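Local coordinates for tripeptidase (Staphylococcus aureus subsp. aureus, PDB 3RZA), which probably acts as a metal-dependent aminopeptidase of the M20 family, releasing the N-terminal residue from tripeptides at a site that binds zinc and calcium here, at residues T200-S205 against T280-M285; D287-T292 against A300-E305. All coordinates share one frame; numbering follows the deposited sequence. Where two conformers were deposited one is given.

Contact 1 (T200-S205 against T280-M285); sequences TQMLIS and TQVKHM
Ile204, described here in one of its two modelled conformers, reaches from strand 200-205 to helix 280-285 with both arms of its side chain, and the selenomethionine Met285 receives them. Ile204 CG1 lies anti to the backbone N (chi1 174°), which sends CD1 out to the helix, 3.8 Å from Met285 CB, while the shorter branch CG2 meets the far end of the same residue, 3.5 Å from Met285 CE. The two chains run obliquely to one another, Met285 bending at its last torsion (chi3 83°) to turn its methyl toward CG2. One turn earlier, Val282 points at the strand between Ile204 and Met202. Its CG2 sits 4.1 Å from both CB and SE of Met202, also a selenomethionine, whose extended chain crosses the valine at about a right angle; Val282 CG1 stands 4.4 Å from Ile204 CD1. Strand and helix segments run almost parallel, 3° apart, with axes 10.1 Å from each other, as expected of a helix laid on a sheet. Ala268 of the adjoining strand 263-272 touches both Ile204 and Met285 and extends this layer. No hydrogen bond joins the two segments: the helix is held to the sheet here by apolar packing of flexible selenomethionine chains against branched ones.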
loop_
_atom_site.group_PDB
_atom_site.type_symbol
_atom_site.label_atom_id
_atom_site.label_comp_id
_atom_site.label_asym_id
_atom_site.label_seq_id
_atom_site.Cartn_x
_atom_site.Cartn_y
_atom_site.Cartn_z
ATOM N N THR A 200 -14.623 1.060 24.939
ATOM C CA THR A 200 -13.615 0.022 24.608
ATOM C C THR A 200 -13.156 0.204 23.157
ATOM O O THR A 200 -13.984 0.328 22.296
ATOM C CB THR A 200 -14.194 -1.401 24.778
ATOM O OG1 THR A 200 -14.679 -1.554 26.109
ATOM C CG2 THR A 200 -13.130 -2.495 24.515
ATOM N N GLN A 201 -11.846 0.281 22.905
ATOM C CA GLN A 201 -11.314 0.221 21.539
ATOM C C GLN A 201 -10.602 -1.102 21.363
ATOM O O GLN A 201 -9.865 -1.525 22.250
ATOM C CB GLN A 201 -10.348 1.354 21.236
ATOM C CG GLN A 201 -10.027 1.496 19.703
ATOM C CD GLN A 201 -8.541 1.673 19.347
ATOM O OE1 GLN A 201 -8.069 1.084 18.389
ATOM N NE2 GLN A 201 -7.840 2.519 20.065
HETATM N N MSE A 202 -10.842 -1.749 20.220
HETATM C CA MSE A 202 -10.061 -2.893 19.776
HETATM C C MSE A 202 -9.470 -2.647 18.386
HETATM O O MSE A 202 -10.097 -2.004 17.552
HETATM C CB MSE A 202 -10.945 -4.136 19.762
HETATM C CG MSE A 202 -11.463 -4.483 21.136
HETATM SE SE MSE A 202 -12.083 -6.262 21.261
HETATM C CE MSE A 202 -12.788 -6.253 23.094
ATOM N N LEU A 203 -8.255 -3.152 18.166
ATOM C CA LEU A 203 -7.618 -3.210 16.837
ATOM C C LEU A 203 -7.967 -4.565 16.242
ATOM O O LEU A 203 -7.995 -5.554 16.977
ATOM C CB LEU A 203 -6.088 -3.067 16.928
ATOM C CG LEU A 203 -5.487 -1.809 17.595
ATOM C CD1 LEU A 203 -3.953 -1.890 17.661
ATOM C CD2 LEU A 203 -5.917 -0.541 16.881
ATOM N N ILE A 204 -8.340 -4.583 14.959
ATOM C CA ILE A 204 -8.530 -5.835 14.214
ATOM C C ILE A 204 -7.711 -5.723 12.936
ATOM O O ILE A 204 -7.813 -4.737 12.201
ATOM C CB ILE A 204 -10.036 -6.167 13.934
ATOM C CG1 ILE A 204 -10.173 -7.400 13.022
ATOM C CG2 ILE A 204 -10.754 -4.990 13.338
ATOM C CD1 ILE A 204 -11.541 -8.087 13.092
ATOM N N SER A 205 -6.843 -6.701 12.717
ATOM C CA SER A 205 -6.085 -6.782 11.482
ATOM C C SER A 205 -6.366 -8.108 10.772
ATOM O O SER A 205 -6.581 -9.124 11.417
ATOM C CB SER A 205 -4.610 -6.629 11.775
ATOM O OG SER A 205 -4.354 -5.372 12.367
ATOM N N THR A 280 -19.361 -8.279 19.905
ATOM C CA THR A 280 -20.254 -8.657 18.789
ATOM C C THR A 280 -19.774 -8.115 17.467
ATOM O O THR A 280 -19.717 -8.847 16.516
ATOM C CB THR A 280 -21.691 -8.168 19.000
ATOM O OG1 THR A 280 -22.173 -8.668 20.236
ATOM C CG2 THR A 280 -22.611 -8.644 17.887
ATOM N N GLN A 281 -19.386 -6.839 17.450
ATOM C CA GLN A 281 -18.856 -6.175 16.253
ATOM C C GLN A 281 -17.562 -6.822 15.763
ATOM O O GLN A 281 -17.404 -7.084 14.546
ATOM C CB GLN A 281 -18.613 -4.662 16.548
ATOM C CG GLN A 281 -18.017 -3.813 15.380
ATOM C CD GLN A 281 -18.832 -3.904 14.100
ATOM O OE1 GLN A 281 -20.053 -4.060 14.156
ATOM N NE2 GLN A 281 -18.151 -3.836 12.932
ATOM N N VAL A 282 -16.630 -7.055 16.690
ATOM C CA VAL A 282 -15.334 -7.663 16.334
ATOM C C VAL A 282 -15.493 -9.137 15.895
ATOM O O VAL A 282 -14.822 -9.587 14.954
ATOM C CB VAL A 282 -14.307 -7.506 17.487
ATOM C CG1 VAL A 282 -13.063 -8.355 17.234
ATOM C CG2 VAL A 282 -13.940 -6.026 17.636
ATOM N N LYS A 283 -16.415 -9.862 16.526
ATOM C CA LYS A 283 -16.755 -11.211 16.063
ATOM C C LYS A 283 -17.359 -11.148 14.663
ATOM O O LYS A 283 -16.993 -11.949 13.789
ATOM C CB LYS A 283 -17.732 -11.911 17.022
ATOM C CG LYS A 283 -17.941 -13.426 16.726
ATOM C CD LYS A 283 -19.225 -13.964 17.392
ATOM C CE LYS A 283 -19.425 -15.492 17.226
ATOM N NZ LYS A 283 -18.679 -16.105 16.117
ATOM N N HIS A 284 -18.299 -10.220 14.467
ATOM C CA HIS A 284 -18.916 -9.991 13.147
ATOM C C HIS A 284 -17.888 -9.743 12.025
ATOM O O HIS A 284 -17.977 -10.375 10.966
ATOM C CB HIS A 284 -19.927 -8.835 13.223
ATOM C CG HIS A 284 -20.374 -8.335 11.894
ATOM N ND1 HIS A 284 -21.159 -9.085 11.054
ATOM C CD2 HIS A 284 -20.164 -7.154 11.263
ATOM C CE1 HIS A 284 -21.414 -8.395 9.955
ATOM N NE2 HIS A 284 -20.824 -7.220 10.055
HETATM N N MSE A 285 -16.912 -8.864 12.293
HETATM C CA MSE A 285 -15.853 -8.510 11.318
HETATM C C MSE A 285 -14.941 -9.726 11.040
HETATM O O MSE A 285 -14.699 -10.080 9.896
HETATM C CB MSE A 285 -15.011 -7.343 11.835
HETATM C CG MSE A 285 -15.762 -6.023 11.951
HETATM SE SE MSE A 285 -14.825 -4.689 13.030
HETATM C CE MSE A 285 -13.678 -4.053 11.638
#

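Contact 2 (D287-T292 against A300-E305); sequences DVFETT and AEVTVE
Phe289 and Glu290 meet Ala300 and Val302 where helix 275-295 turns back, nearly antiparallel, into strand 299-312, in the alpha/beta sandwich forming the smaller, lid-like domain of M20 peptidases. The two segments run at 165°, with their axes 7.7 Å apart. At the start of the helical segment, Asp287 faces away from the strand and forms a salt bridge with Lys283 one turn back. Val288 turns to helix 224-234, where it packs on Arg234. Phe289 is the buried residue of the contact: its CB lies 3.9 Å from Val302 CG2, and the methyl of Ala300 comes up against the backbone, its CB 3.5 Å from Phe289 O. With CG anti to the carbonyl carbon (chi1 -78°), the ring continues inward to Ala206 of strand 194-209 and Ala231 of helix 224-234. Glu290, at the solvent edge, lays its CG alongside Ala300 and Val302 and carries its carboxylate along the strand on an extended chain, toward the level of Val302. Thr291 and Thr292 turn their hydroxyls back on the helix, each donating to the carbonyl four residues earlier, Asp287 O and Val288 O, from the face opposite the backbone N-H. Two waters complete the join. One accepts from Ala300 N and donates to Glu290 O; the other donates to Glu290 OE2 at 2.8 Å and accepts from Val302 N at 2.9 Å, with a weak third bond to Ala300 O.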
loop_
_atom_site.group_PDB
_atom_site.type_symbol
_atom_site.label_atom_id
_atom_site.label_comp_id
_atom_site.label_asym_id
_atom_site.label_seq_id
_atom_site.Cartn_x
_atom_site.Cartn_y
_atom_site.Cartn_z
ATOM N N ASP A 287 -15.723 -12.975 11.547
ATOM C CA ASP A 287 -16.528 -13.978 10.812
ATOM C C ASP A 287 -16.728 -13.645 9.339
ATOM O O ASP A 287 -16.626 -14.544 8.498
ATOM C CB ASP A 287 -17.902 -14.202 11.469
ATOM C CG ASP A 287 -17.814 -14.925 12.826
ATOM O OD1 ASP A 287 -16.779 -15.547 13.136
ATOM O OD2 ASP A 287 -18.797 -14.874 13.586
ATOM N N VAL A 288 -16.960 -12.365 9.026
ATOM C CA VAL A 288 -17.155 -11.948 7.634
ATOM C C VAL A 288 -15.868 -12.093 6.796
ATOM O O VAL A 288 -15.920 -12.615 5.681
ATOM C CB VAL A 288 -17.771 -10.520 7.527
ATOM C CG1 VAL A 288 -17.701 -10.017 6.120
ATOM C CG2 VAL A 288 -19.247 -10.561 7.992
ATOM N N PHE A 289 -14.723 -11.695 7.351
ATOM C CA PHE A 289 -13.424 -11.941 6.691
ATOM C C PHE A 289 -13.156 -13.428 6.422
ATOM O O PHE A 289 -12.853 -13.806 5.294
ATOM C CB PHE A 289 -12.250 -11.372 7.529
ATOM C CG PHE A 289 -12.063 -9.881 7.412
ATOM C CD1 PHE A 289 -11.969 -9.263 6.166
ATOM C CD2 PHE A 289 -11.948 -9.094 8.557
ATOM C CE1 PHE A 289 -11.778 -7.893 6.049
ATOM C CE2 PHE A 289 -11.739 -7.717 8.453
ATOM C CZ PHE A 289 -11.662 -7.113 7.178
ATOM N N GLU A 290 -13.307 -14.253 7.459
ATOM C CA GLU A 290 -13.021 -15.681 7.383
ATOM C C GLU A 290 -13.945 -16.425 6.409
ATOM O O GLU A 290 -13.455 -17.121 5.497
ATOM C CB GLU A 290 -13.070 -16.304 8.775
ATOM C CG GLU A 290 -11.889 -15.825 9.675
ATOM C CD GLU A 290 -11.911 -16.411 11.103
ATOM O OE1 GLU A 290 -12.988 -16.871 11.548
ATOM O OE2 GLU A 290 -10.850 -16.385 11.791
ATOM N N THR A 291 -15.255 -16.189 6.526
ATOM C CA THR A 291 -16.239 -16.858 5.673
ATOM C C THR A 291 -16.195 -16.364 4.224
ATOM O O THR A 291 -16.364 -17.169 3.322
ATOM C CB THR A 291 -17.684 -16.738 6.221
ATOM O OG1 THR A 291 -18.026 -15.363 6.344
ATOM C CG2 THR A 291 -17.806 -17.387 7.552
ATOM N N THR A 292 -15.947 -15.058 4.003
ATOM C CA THR A 292 -15.810 -14.519 2.640
ATOM C C THR A 292 -14.573 -15.062 1.911
ATOM O O THR A 292 -14.657 -15.441 0.724
ATOM C CB THR A 292 -15.760 -12.974 2.619
ATOM O OG1 THR A 292 -16.949 -12.461 3.224
ATOM C CG2 THR A 292 -15.657 -12.424 1.165
ATOM N N ALA A 300 -8.329 -16.097 5.408
ATOM C CA ALA A 300 -8.225 -14.889 6.177
ATOM C C ALA A 300 -7.584 -15.253 7.490
ATOM O O ALA A 300 -8.100 -16.117 8.203
ATOM C CB ALA A 300 -9.595 -14.317 6.416
ATOM N N GLU A 301 -6.457 -14.618 7.801
ATOM C CA GLU A 301 -5.900 -14.624 9.156
ATOM C C GLU A 301 -6.314 -13.300 9.823
ATOM O O GLU A 301 -5.932 -12.233 9.342
ATOM C CB GLU A 301 -4.368 -14.731 9.105
ATOM C CG GLU A 301 -3.663 -14.722 10.496
ATOM C CD GLU A 301 -2.153 -14.803 10.407
ATOM O OE1 GLU A 301 -1.629 -14.754 9.280
ATOM O OE2 GLU A 301 -1.486 -14.920 11.469
ATOM N N VAL A 302 -7.057 -13.392 10.929
ATOM C CA VAL A 302 -7.586 -12.234 11.651
ATOM C C VAL A 302 -6.983 -12.244 13.056
ATOM O O VAL A 302 -6.975 -13.301 13.707
ATOM C CB VAL A 302 -9.108 -12.264 11.694
ATOM C CG1 VAL A 302 -9.679 -11.065 12.515
ATOM C CG2 VAL A 302 -9.660 -12.268 10.253
ATOM N N THR A 303 -6.356 -11.122 13.455
ATOM C CA THR A 303 -5.807 -10.954 14.827
ATOM C C THR A 303 -6.410 -9.731 15.474
ATOM O O THR A 303 -6.588 -8.716 14.798
ATOM C CB THR A 303 -4.257 -10.848 14.857
ATOM O OG1 THR A 303 -3.818 -9.739 14.062
ATOM C CG2 THR A 303 -3.617 -12.128 14.342
ATOM N N VAL A 304 -6.727 -9.842 16.777
ATOM C CA VAL A 304 -7.401 -8.787 17.540
ATOM C C VAL A 304 -6.520 -8.361 18.731
ATOM O O VAL A 304 -5.758 -9.180 19.289
ATOM C CB VAL A 304 -8.805 -9.267 18.034
ATOM C CG1 VAL A 304 -9.538 -8.171 18.799
ATOM C CG2 VAL A 304 -9.656 -9.748 16.856
ATOM N N GLU A 305 -6.629 -7.098 19.125
ATOM C CA GLU A 305 -5.938 -6.577 20.294
ATOM C C GLU A 305 -6.838 -5.523 20.952
ATOM O O GLU A 305 -7.370 -4.671 20.251
ATOM C CB GLU A 305 -4.643 -5.951 19.844
ATOM C CG GLU A 305 -3.667 -5.682 20.917
ATOM C CD GLU A 305 -2.555 -4.805 20.418
ATOM O OE1 GLU A 305 -1.880 -5.215 19.453
ATOM O OE2 GLU A 305 -2.391 -3.690 20.961
HETATM O O HOH W 1 -8.115 -16.049 11.585
HETATM O O HOH W 2 -10.527 -17.987 5.906
#

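Both contacts lay helix 275-295 on the same sheet, contact 1 through its earlier turns and strand 194-209, contact 2 through later turns and the neighbouring strand 299-312. These strands pair antiparallel, with Leu203 N probably bonded to Glu305 O (2.7 Å) and Ser205 O to Thr303 N. On the helix-facing side, Ile204 CD1 packs 3.6 Å from Val302 CG1 and makes the two apolar patches continuous. Contact 1 is largely buried and wholly apolar; contact 2 lies farther from the chain's centre, keeps a single buried residue, Phe289, and adds water-mediated polar links at its solvent-facing side. The chemistry thus changes from selenomethionine, isoleucine and valine packing alone to an apolar patch bordered by a carboxylate and bound waters.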